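Local coordinates for T-cell surface protein tactile (Homo sapiens, PDB 6ARQ), which promotes adhesion of NK cells to their targets by binding PVR, through an extracellular part that includes the V-type immunoglobulin domain described here, at residues A[14-19]-A[87-92]; A[23-28]-A[81-86]; A[32-37]-A[101-106]. The protein carries 1 engineered substitution. One frame throughout, in Å; residues are numbered along the deposited sequence.

Interaction 1. Residues A[14-19]-A[87-92]. Engineered in segment 87-92: Ser91 (natural residue Cys).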
loop_
_atom_site.group_PDB
_atom_site.type_symbol
_atom_site.label_atom_id
_atom_site.label_comp_id
_atom_site.label_asym_id
_atom_site.label_seq_id
_atom_site.Cartn_x
_atom_site.Cartn_y
_atom_site.Cartn_z
ATOM N N VAL A 14 1.816 -10.337 -43.549
ATOM C CA VAL A 14 1.397 -10.981 -44.797
ATOM C C VAL A 14 0.864 -9.894 -45.735
ATOM O O VAL A 14 -0.058 -9.162 -45.369
ATOM C CB VAL A 14 0.360 -12.124 -44.574
ATOM C CG1 VAL A 14 0.029 -12.834 -45.885
ATOM C CG2 VAL A 14 0.847 -13.133 -43.538
ATOM N N TYR A 15 1.459 -9.780 -46.932
ATOM C CA TYR A 15 1.051 -8.787 -47.921
ATOM C C TYR A 15 0.365 -9.451 -49.105
ATOM O O TYR A 15 0.860 -10.448 -49.635
ATOM C CB TYR A 15 2.249 -7.946 -48.388
ATOM C CG TYR A 15 2.796 -7.028 -47.318
ATOM C CD1 TYR A 15 2.255 -5.763 -47.112
ATOM C CD2 TYR A 15 3.864 -7.419 -46.516
ATOM C CE1 TYR A 15 2.752 -4.915 -46.124
ATOM C CE2 TYR A 15 4.375 -6.578 -45.529
ATOM C CZ TYR A 15 3.818 -5.325 -45.338
ATOM O OH TYR A 15 4.319 -4.493 -44.366
ATOM N N ALA A 16 -0.792 -8.902 -49.499
ATOM C CA ALA A 16 -1.609 -9.377 -50.617
ATOM C C ALA A 16 -2.317 -8.199 -51.302
ATOM O O ALA A 16 -2.242 -7.075 -50.805
ATOM C CB ALA A 16 -2.627 -10.396 -50.120
ATOM N N THR A 17 -2.979 -8.447 -52.448
ATOM C CA THR A 17 -3.706 -7.415 -53.193
ATOM C C THR A 17 -5.209 -7.773 -53.251
ATOM O O THR A 17 -5.631 -8.745 -52.619
ATOM C CB THR A 17 -3.071 -7.196 -54.588
ATOM O OG1 THR A 17 -3.638 -6.027 -55.178
ATOM C CG2 THR A 17 -3.233 -8.398 -55.530
ATOM N N LEU A 18 -6.009 -6.975 -53.989
ATOM C CA LEU A 18 -7.446 -7.206 -54.156
ATOM C C LEU A 18 -7.668 -8.375 -55.120
ATOM O O LEU A 18 -7.118 -8.380 -56.226
ATOM C CB LEU A 18 -8.164 -5.934 -54.659
ATOM C CG LEU A 18 -8.028 -4.660 -53.808
ATOM C CD1 LEU A 18 -8.277 -3.424 -54.645
ATOM C CD2 LEU A 18 -8.969 -4.677 -52.613
ATOM N N GLY A 19 -8.439 -9.364 -54.672
ATOM C CA GLY A 19 -8.748 -10.563 -55.444
ATOM C C GLY A 19 -7.765 -11.704 -55.252
ATOM O O GLY A 19 -7.814 -12.693 -55.993
ATOM N N ARG A 87 -10.272 -16.173 -49.638
ATOM C CA ARG A 87 -10.294 -16.114 -51.106
ATOM C C ARG A 87 -10.941 -14.827 -51.619
ATOM O O ARG A 87 -11.899 -14.347 -51.013
ATOM C CB ARG A 87 -11.043 -17.331 -51.679
ATOM C CG ARG A 87 -10.404 -18.670 -51.334
ATOM C CD ARG A 87 -11.220 -19.842 -51.837
ATOM N NE ARG A 87 -10.878 -21.074 -51.126
ATOM C CZ ARG A 87 -11.485 -21.494 -50.020
ATOM N NH1 ARG A 87 -12.478 -20.788 -49.492
ATOM N NH2 ARG A 87 -11.107 -22.623 -49.437
ATOM N N ASN A 88 -10.433 -14.297 -52.762
ATOM C CA ASN A 88 -10.889 -13.069 -53.443
ATOM C C ASN A 88 -11.088 -11.933 -52.416
ATOM O O ASN A 88 -12.182 -11.376 -52.275
ATOM C CB ASN A 88 -12.164 -13.332 -54.264
ATOM C CG ASN A 88 -12.101 -12.811 -55.678
ATOM O OD1 ASN A 88 -11.988 -11.604 -55.926
ATOM N ND2 ASN A 88 -12.202 -13.712 -56.643
ATOM N N MET A 89 -10.007 -11.636 -51.679
ATOM C CA MET A 89 -9.948 -10.674 -50.581
ATOM C C MET A 89 -10.122 -9.219 -51.014
ATOM O O MET A 89 -9.755 -8.844 -52.129
ATOM C CB MET A 89 -8.616 -10.815 -49.831
ATOM C CG MET A 89 -8.438 -12.166 -49.166
ATOM S SD MET A 89 -6.874 -12.329 -48.278
ATOM C CE MET A 89 -5.737 -12.485 -49.636
ATOM N N SER A 90 -10.668 -8.404 -50.092
ATOM C CA SER A 90 -10.884 -6.963 -50.230
ATOM C C SER A 90 -10.205 -6.228 -49.054
ATOM O O SER A 90 -9.584 -6.881 -48.208
ATOM C CB SER A 90 -12.378 -6.645 -50.302
ATOM O OG SER A 90 -13.011 -6.716 -49.034
ATOM N N SER A 91 -10.322 -4.882 -49.001
ATOM C CA SER A 91 -9.730 -4.044 -47.951
ATOM C C SER A 91 -10.356 -4.300 -46.564
ATOM O O SER A 91 -9.695 -4.067 -45.553
ATOM C CB SER A 91 -9.854 -2.567 -48.312
ATOM O OG SER A 91 -11.209 -2.171 -48.452
ATOM N N SER A 92 -11.616 -4.780 -46.521
ATOM C CA SER A 92 -12.343 -5.080 -45.281
ATOM C C SER A 92 -11.790 -6.330 -44.569
ATOM O O SER A 92 -11.953 -6.460 -43.355
ATOM C CB SER A 92 -13.832 -5.261 -45.565
ATOM O OG SER A 92 -14.062 -6.250 -46.556
#
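Gly19 and Met89 meet where two loops run past one another at a steep angle, 119° between their end-to-end directions, and the amide N of Gly19 gives a nearly straight hydrogen bond to Met89 O (2.9 Å, 169°). The same oxygen is also approached by Leu18 CA at 3.5 Å, a CA-H...O contact that brings two successive residues of 14-19 onto one acceptor. Gly19 has a positive phi of 90°, at which a CB would press against the preceding carbonyl oxygen, a conformation that a residue with a CB would enter only with strain. Asn88 reaches back to this residue with its amide end, placing OD1 3.4 Å from Gly19 CA.

The side chains divide between the interior and the surface. Met89 is the buried member: its chain runs extended through the sulfur-bearing carbon and then bends at the last torsion, which delivers the terminal methyl CE to within 3.8 Å of Ala16 CB. Leu115 and Val22 also touch this side chain, from strands 107-117 and 22-29. Leu18 works on the other side of its own backbone, where its CD2 branch lies against the main chain, 3.8 Å from Ser90 CA and 3.9 Å from Ser91 N; Ser91 is an engineered residue, cysteine in the natural sequence. Beyond it, Ser90 OG and Ser92 OG are hydrogen-bonded within 87-92.

Second-shell bonds fix the 87-92 loop: Asn88 N is held by Asp21 OD1, and Met89 pairs through its backbone with Ser20. The contact thus joins the A'-B and E-F connections at one end of an immunoglobulin V-type beta-sandwich, with Met89 turned inward and Leu18 and the serines at the surface.

Interaction 2. Residues A[23-28]-A[81-86]. With NAG (2-acetamido-2-deoxy-beta-D-glucopyranose), chain F.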
loop_
_atom_site.group_PDB
_atom_site.type_symbol
_atom_site.label_atom_id
_atom_site.label_comp_id
_atom_site.label_asym_id
_atom_site.label_seq_id
_atom_site.Cartn_x
_atom_site.Cartn_y
_atom_site.Cartn_z
ATOM N N ASN A 23 -3.718 -18.706 -47.484
ATOM C CA ASN A 23 -4.011 -19.716 -46.475
ATOM C C ASN A 23 -3.065 -19.518 -45.289
ATOM O O ASN A 23 -1.871 -19.813 -45.394
ATOM C CB ASN A 23 -3.908 -21.158 -47.027
ATOM C CG ASN A 23 -4.310 -21.389 -48.464
ATOM O OD1 ASN A 23 -5.269 -20.787 -48.976
ATOM N ND2 ASN A 23 -3.555 -22.313 -49.102
ATOM N N LEU A 24 -3.590 -18.975 -44.178
ATOM C CA LEU A 24 -2.809 -18.762 -42.959
ATOM C C LEU A 24 -2.742 -20.095 -42.231
ATOM O O LEU A 24 -3.773 -20.590 -41.776
ATOM C CB LEU A 24 -3.416 -17.647 -42.076
ATOM C CG LEU A 24 -3.686 -16.282 -42.736
ATOM C CD1 LEU A 24 -4.602 -15.441 -41.879
ATOM C CD2 LEU A 24 -2.396 -15.524 -43.022
ATOM N N THR A 25 -1.551 -20.721 -42.201
ATOM C CA THR A 25 -1.366 -22.045 -41.609
ATOM C C THR A 25 -0.477 -21.995 -40.366
ATOM O O THR A 25 0.627 -21.449 -40.405
ATOM C CB THR A 25 -0.790 -23.021 -42.655
ATOM O OG1 THR A 25 -1.497 -22.875 -43.887
ATOM C CG2 THR A 25 -0.848 -24.480 -42.202
ATOM N N CYS A 26 -0.968 -22.601 -39.276
ATOM C CA CYS A 26 -0.267 -22.748 -38.005
ATOM C C CYS A 26 0.160 -24.216 -37.878
ATOM O O CYS A 26 -0.655 -25.072 -37.525
ATOM C CB CYS A 26 -1.145 -22.297 -36.837
ATOM S SG CYS A 26 -1.492 -20.517 -36.806
ATOM N N GLN A 27 1.417 -24.515 -38.250
ATOM C CA GLN A 27 1.967 -25.870 -38.226
ATOM C C GLN A 27 2.637 -26.152 -36.885
ATOM O O GLN A 27 3.478 -25.370 -36.437
ATOM C CB GLN A 27 2.956 -26.073 -39.385
ATOM C CG GLN A 27 3.205 -27.541 -39.741
ATOM C CD GLN A 27 3.924 -27.759 -41.059
ATOM O OE1 GLN A 27 4.114 -28.900 -41.494
ATOM N NE2 GLN A 27 4.336 -26.691 -41.736
ATOM N N THR A 28 2.254 -27.269 -36.246
ATOM C CA THR A 28 2.789 -27.689 -34.947
ATOM C C THR A 28 2.819 -29.228 -34.841
ATOM O O THR A 28 2.171 -29.920 -35.627
ATOM C CB THR A 28 1.997 -27.032 -33.788
ATOM O OG1 THR A 28 2.632 -27.335 -32.544
ATOM C CG2 THR A 28 0.522 -27.443 -33.748
ATOM N N LYS A 81 -1.688 -29.218 -39.169
ATOM C CA LYS A 81 -1.725 -28.010 -39.981
ATOM C C LYS A 81 -3.094 -27.341 -39.792
ATOM O O LYS A 81 -4.093 -27.795 -40.356
ATOM C CB LYS A 81 -1.444 -28.329 -41.461
ATOM C CG LYS A 81 0.027 -28.285 -41.837
ATOM C CD LYS A 81 0.221 -28.660 -43.302
ATOM C CE LYS A 81 1.609 -28.359 -43.814
ATOM N NZ LYS A 81 1.793 -26.913 -44.109
ATOM N N TRP A 82 -3.139 -26.305 -38.938
ATOM C CA TRP A 82 -4.345 -25.537 -38.624
ATOM C C TRP A 82 -4.400 -24.353 -39.596
ATOM O O TRP A 82 -3.638 -23.395 -39.454
ATOM C CB TRP A 82 -4.323 -25.118 -37.137
ATOM C CG TRP A 82 -5.493 -24.322 -36.629
ATOM C CD1 TRP A 82 -5.432 -23.189 -35.872
ATOM C CD2 TRP A 82 -6.888 -24.653 -36.742
ATOM N NE1 TRP A 82 -6.697 -22.778 -35.528
ATOM C CE2 TRP A 82 -7.611 -23.658 -36.048
ATOM C CE3 TRP A 82 -7.601 -25.684 -37.380
ATOM C CZ2 TRP A 82 -9.010 -23.651 -35.989
ATOM C CZ3 TRP A 82 -8.986 -25.675 -37.322
ATOM C CH2 TRP A 82 -9.676 -24.665 -36.636
ATOM N N THR A 83 -5.260 -24.462 -40.626
ATOM C CA THR A 83 -5.358 -23.484 -41.710
ATOM C C THR A 83 -6.681 -22.713 -41.735
ATOM O O THR A 83 -7.744 -23.288 -41.504
ATOM C CB THR A 83 -5.162 -24.203 -43.063
ATOM O OG1 THR A 83 -4.128 -25.183 -42.946
ATOM C CG2 THR A 83 -4.825 -23.249 -44.197
ATOM N N LEU A 84 -6.593 -21.408 -42.068
ATOM C CA LEU A 84 -7.703 -20.473 -42.270
ATOM C C LEU A 84 -7.634 -19.988 -43.724
ATOM O O LEU A 84 -6.632 -19.391 -44.127
ATOM C CB LEU A 84 -7.636 -19.305 -41.263
ATOM C CG LEU A 84 -8.627 -18.146 -41.437
ATOM C CD1 LEU A 84 -10.015 -18.508 -40.925
ATOM C CD2 LEU A 84 -8.132 -16.908 -40.724
ATOM N N HIS A 85 -8.677 -20.283 -44.515
ATOM C CA HIS A 85 -8.726 -19.948 -45.937
ATOM C C HIS A 85 -9.450 -18.635 -46.204
ATOM O O HIS A 85 -10.566 -18.424 -45.725
ATOM C CB HIS A 85 -9.381 -21.078 -46.739
ATOM C CG HIS A 85 -8.681 -22.390 -46.588
ATOM N ND1 HIS A 85 -7.523 -22.672 -47.285
ATOM C CD2 HIS A 85 -8.988 -23.447 -45.802
ATOM C CE1 HIS A 85 -7.169 -23.890 -46.913
ATOM N NE2 HIS A 85 -8.019 -24.395 -46.022
ATOM N N LEU A 86 -8.794 -17.757 -46.983
ATOM C CA LEU A 86 -9.302 -16.450 -47.404
ATOM C C LEU A 86 -9.150 -16.344 -48.915
ATOM O O LEU A 86 -8.034 -16.475 -49.423
ATOM C CB LEU A 86 -8.566 -15.305 -46.678
ATOM C CG LEU A 86 -8.662 -15.278 -45.145
ATOM C CD1 LEU A 86 -7.497 -14.535 -44.539
ATOM C CD2 LEU A 86 -9.984 -14.689 -44.672
HETATM C C1 NAG F . -3.727 -22.684 -50.479
HETATM C C2 NAG F . -4.928 -23.605 -50.698
HETATM C C3 NAG F . -5.018 -23.893 -52.198
HETATM C C4 NAG F . -5.055 -22.601 -53.016
HETATM C C5 NAG F . -3.842 -21.728 -52.693
HETATM C C6 NAG F . -3.885 -20.367 -53.349
HETATM C C7 NAG F . -5.710 -25.633 -49.506
HETATM C C8 NAG F . -5.282 -26.822 -48.698
HETATM N N2 NAG F . -4.719 -24.835 -49.946
HETATM O O3 NAG F . -6.179 -24.669 -52.473
HETATM O O4 NAG F . -5.060 -22.914 -54.405
HETATM O O5 NAG F . -3.783 -21.495 -51.275
HETATM O O6 NAG F . -2.787 -19.560 -52.946
HETATM O O7 NAG F . -6.893 -25.407 -49.753
HETATM O O HOH W 1 -7.455 -19.320 -49.712
#
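The His85 imidazole has Asn23 OD1 at its edge, close to the ring plane, where ND1 makes a weak hydrogen bond of 3.4 Å to that oxygen; the acetamide O7 of the N-acetylglucosamine approaches obliquely, 3.2 Å from His85 CE1. The sugar is joined covalently to Asn23 ND2, and the stronger polar partner of the histidine is Thr71 OG1, at NE2. A water hydrogen-bonded to Asn23 OD1 (2.7 Å) and to Leu86 O bridges the strands. On the other face of the sheet, the Trp82 indole has Cys26 CB at its edge, stacks with Trp39 and bonds through NE1 to Gln38 O.

These are the B and E strands of the V-type sandwich, antiparallel at 168°, and Cys26 is bonded to Cys99 on strand F in the disulfide that links the two sheets. Paired amides join Leu24 with Leu84 and Cys26 with Trp82, Cys26 N reaching Trp82 O at 2.8 Å. Inside, Leu24 CD1 touches both Leu84 CD2 and Leu86 CD1 at 4.0 Å. On the face with Asn23 and His85, Thr25 OG1 meets Thr83 CG2 at 3.4 Å, while Gln27 and Lys81 run side by side, Lys81 CE 3.5 Å from Gln27 OE1; a bend at chi4 (-78°) sets NZ near Gln27 NE2, a fellow donor.

Interaction 3. Residues A[32-37]-A[101-106]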
loop_
_atom_site.group_PDB
_atom_site.type_symbol
_atom_site.label_atom_id
_atom_site.label_comp_id
_atom_site.label_asym_id
_atom_site.label_seq_id
_atom_site.Cartn_x
_atom_site.Cartn_y
_atom_site.Cartn_z
ATOM N N GLY A 32 2.362 -35.778 -27.168
ATOM C CA GLY A 32 1.138 -36.401 -26.684
ATOM C C GLY A 32 -0.048 -36.268 -27.615
ATOM O O GLY A 32 -0.225 -37.097 -28.514
ATOM N N PHE A 33 -0.884 -35.229 -27.389
ATOM C CA PHE A 33 -2.097 -34.970 -28.175
ATOM C C PHE A 33 -2.456 -33.477 -28.230
ATOM O O PHE A 33 -1.998 -32.694 -27.394
ATOM C CB PHE A 33 -3.292 -35.772 -27.612
ATOM C CG PHE A 33 -3.722 -35.427 -26.202
ATOM C CD1 PHE A 33 -3.130 -36.044 -25.106
ATOM C CD2 PHE A 33 -4.749 -34.520 -25.972
ATOM C CE1 PHE A 33 -3.529 -35.728 -23.804
ATOM C CE2 PHE A 33 -5.147 -34.205 -24.669
ATOM C CZ PHE A 33 -4.538 -34.814 -23.594
ATOM N N PHE A 34 -3.300 -33.104 -29.214
ATOM C CA PHE A 34 -3.824 -31.751 -29.395
ATOM C C PHE A 34 -5.100 -31.610 -28.575
ATOM O O PHE A 34 -5.997 -32.447 -28.688
ATOM C CB PHE A 34 -4.089 -31.446 -30.881
ATOM C CG PHE A 34 -2.881 -31.563 -31.779
ATOM C CD1 PHE A 34 -1.906 -30.571 -31.797
ATOM C CD2 PHE A 34 -2.730 -32.654 -32.626
ATOM C CE1 PHE A 34 -0.787 -30.683 -32.626
ATOM C CE2 PHE A 34 -1.616 -32.758 -33.465
ATOM C CZ PHE A 34 -0.645 -31.779 -33.448
ATOM N N VAL A 35 -5.167 -30.581 -27.724
ATOM C CA VAL A 35 -6.315 -30.353 -26.848
ATOM C C VAL A 35 -7.415 -29.598 -27.615
ATOM O O VAL A 35 -8.533 -30.101 -27.707
ATOM C CB VAL A 35 -5.901 -29.638 -25.533
ATOM C CG1 VAL A 35 -7.112 -29.280 -24.680
ATOM C CG2 VAL A 35 -4.919 -30.485 -24.732
ATOM N N GLN A 36 -7.102 -28.406 -28.154
ATOM C CA GLN A 36 -8.038 -27.550 -28.893
ATOM C C GLN A 36 -7.280 -26.500 -29.704
ATOM O O GLN A 36 -6.127 -26.196 -29.390
ATOM C CB GLN A 36 -9.003 -26.854 -27.910
ATOM C CG GLN A 36 -10.350 -26.473 -28.506
ATOM C CD GLN A 36 -11.156 -25.633 -27.555
ATOM O OE1 GLN A 36 -10.980 -24.416 -27.463
ATOM N NE2 GLN A 36 -12.074 -26.263 -26.843
ATOM N N MET A 37 -7.926 -25.937 -30.736
ATOM C CA MET A 37 -7.337 -24.889 -31.569
ATOM C C MET A 37 -8.404 -23.947 -32.098
ATOM O O MET A 37 -9.520 -24.382 -32.376
ATOM C CB MET A 37 -6.483 -25.447 -32.715
ATOM C CG MET A 37 -7.119 -26.570 -33.490
ATOM S SD MET A 37 -5.847 -27.489 -34.376
ATOM C CE MET A 37 -5.187 -28.508 -33.040
ATOM N N LEU A 101 -3.140 -22.581 -30.321
ATOM C CA LEU A 101 -3.026 -24.034 -30.325
ATOM C C LEU A 101 -2.745 -24.545 -28.917
ATOM O O LEU A 101 -1.704 -24.228 -28.339
ATOM C CB LEU A 101 -1.924 -24.492 -31.300
ATOM C CG LEU A 101 -2.156 -24.211 -32.781
ATOM C CD1 LEU A 101 -0.859 -23.867 -33.467
ATOM C CD2 LEU A 101 -2.809 -25.389 -33.470
ATOM N N VAL A 102 -3.690 -25.311 -28.356
ATOM C CA VAL A 102 -3.551 -25.902 -27.024
ATOM C C VAL A 102 -3.103 -27.352 -27.225
ATOM O O VAL A 102 -3.814 -28.146 -27.842
ATOM C CB VAL A 102 -4.820 -25.775 -26.135
ATOM C CG1 VAL A 102 -4.533 -26.233 -24.708
ATOM C CG2 VAL A 102 -5.355 -24.344 -26.131
ATOM N N LEU A 103 -1.893 -27.662 -26.751
ATOM C CA LEU A 103 -1.241 -28.966 -26.867
ATOM C C LEU A 103 -0.952 -29.558 -25.495
ATOM O O LEU A 103 -0.722 -28.810 -24.541
ATOM C CB LEU A 103 0.085 -28.796 -27.635
ATOM C CG LEU A 103 0.061 -28.869 -29.168
ATOM C CD1 LEU A 103 -0.481 -27.590 -29.792
ATOM C CD2 LEU A 103 1.457 -29.088 -29.709
ATOM N N TYR A 104 -0.934 -30.896 -25.395
ATOM C CA TYR A 104 -0.607 -31.569 -24.142
ATOM C C TYR A 104 0.591 -32.506 -24.344
ATOM O O TYR A 104 0.538 -33.380 -25.214
ATOM C CB TYR A 104 -1.809 -32.328 -23.554
ATOM C CG TYR A 104 -1.719 -32.488 -22.051
ATOM C CD1 TYR A 104 -1.026 -33.554 -21.483
ATOM C CD2 TYR A 104 -2.299 -31.556 -21.195
ATOM C CE1 TYR A 104 -0.908 -33.685 -20.099
ATOM C CE2 TYR A 104 -2.201 -31.685 -19.810
ATOM C CZ TYR A 104 -1.503 -32.751 -19.266
ATOM O OH TYR A 104 -1.404 -32.878 -17.901
ATOM N N PRO A 105 1.699 -32.323 -23.591
ATOM C CA PRO A 105 1.920 -31.357 -22.503
ATOM C C PRO A 105 2.753 -30.128 -22.916
ATOM O O PRO A 105 3.404 -29.523 -22.060
ATOM C CB PRO A 105 2.676 -32.215 -21.484
ATOM C CG PRO A 105 3.526 -33.159 -22.353
ATOM C CD PRO A 105 2.866 -33.218 -23.724
ATOM N N GLU A 106 2.731 -29.757 -24.215
ATOM C CA GLU A 106 3.508 -28.631 -24.761
ATOM C C GLU A 106 2.957 -27.259 -24.343
ATOM O O GLU A 106 3.710 -26.283 -24.323
ATOM C CB GLU A 106 3.592 -28.706 -26.295
ATOM C CG GLU A 106 4.536 -29.775 -26.824
ATOM C CD GLU A 106 4.027 -31.202 -26.744
ATOM O OE1 GLU A 106 4.800 -32.079 -26.301
ATOM O OE2 GLU A 106 2.846 -31.438 -27.090
#
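Tyr104 CB sits over one face of the Phe33 ring, 3.9 Å from its centroid, a CH-pi contact. The two rings themselves are nearly parallel, planes at 15°, but slid so far apart that they barely overlap. Phe33 reaches this place because its CG stands between the backbone N and the carbonyl carbon (chi1 63°), which turns the ring toward the neighbouring strand. Val35 CG2 comes to the same CB at 3.8 Å, so Tyr104 is packed from two residues of 32-37. On the opposite face of the sheet, Phe34 CD1 touches Leu103 CG at 3.7 Å, and Leu101 CD2 fits against both CB and SD of Met37.

The backbone sets this pattern. Phe33 and Tyr104 are joined by two backbone hydrogen bonds, the one from Tyr104 N to Phe33 O being 2.9 Å long. Further on, Val35 N (2.8 Å) and, weakly, Gln36 N (3.3 Å) both turn to Val102 O: a classic beta bulge, which shifts the register by one residue. Gln36 O then accepts Val102 N.

Farther out, the peptide before Pro105 is cis, and Glu106 OE2 is bonded to Thr30 OG1, tying the F-G turn to the chain just ahead of strand C. Strands 22-29 and 79-86 cover the face carrying Phe34, Met37, Leu101 and Leu103.

The other face meets a chain of another protein: polar side chains pack on Phe33, Val35 and Tyr104, and Gln36 NE2 bonds weakly to its backbone. Such a mixed surface is consistent with recognition by an adhesion receptor.

The three contacts sample one immunoglobulin sandwich from end to end. Interaction 2 is the most central, its centre about 5 Å from the centre of the chain, and relies on paired strands with a leucine and tryptophan face turned inward and a sugar-bearing face outward. Interaction 3 pairs strands of the facing sheet and packs directly on interaction 2, with Cys26 CB against Leu101 CD1 at 3.7 Å. Interaction 1, a surface contact of a strand end and two loops, uses a single backbone hydrogen bond in place of a strand ladder and touches interaction 2 through Val14 and Leu24. Interactions 1 and 3 lie about 31 Å apart between centres, on opposite sides of the chain's centre, though both reach the same sheet.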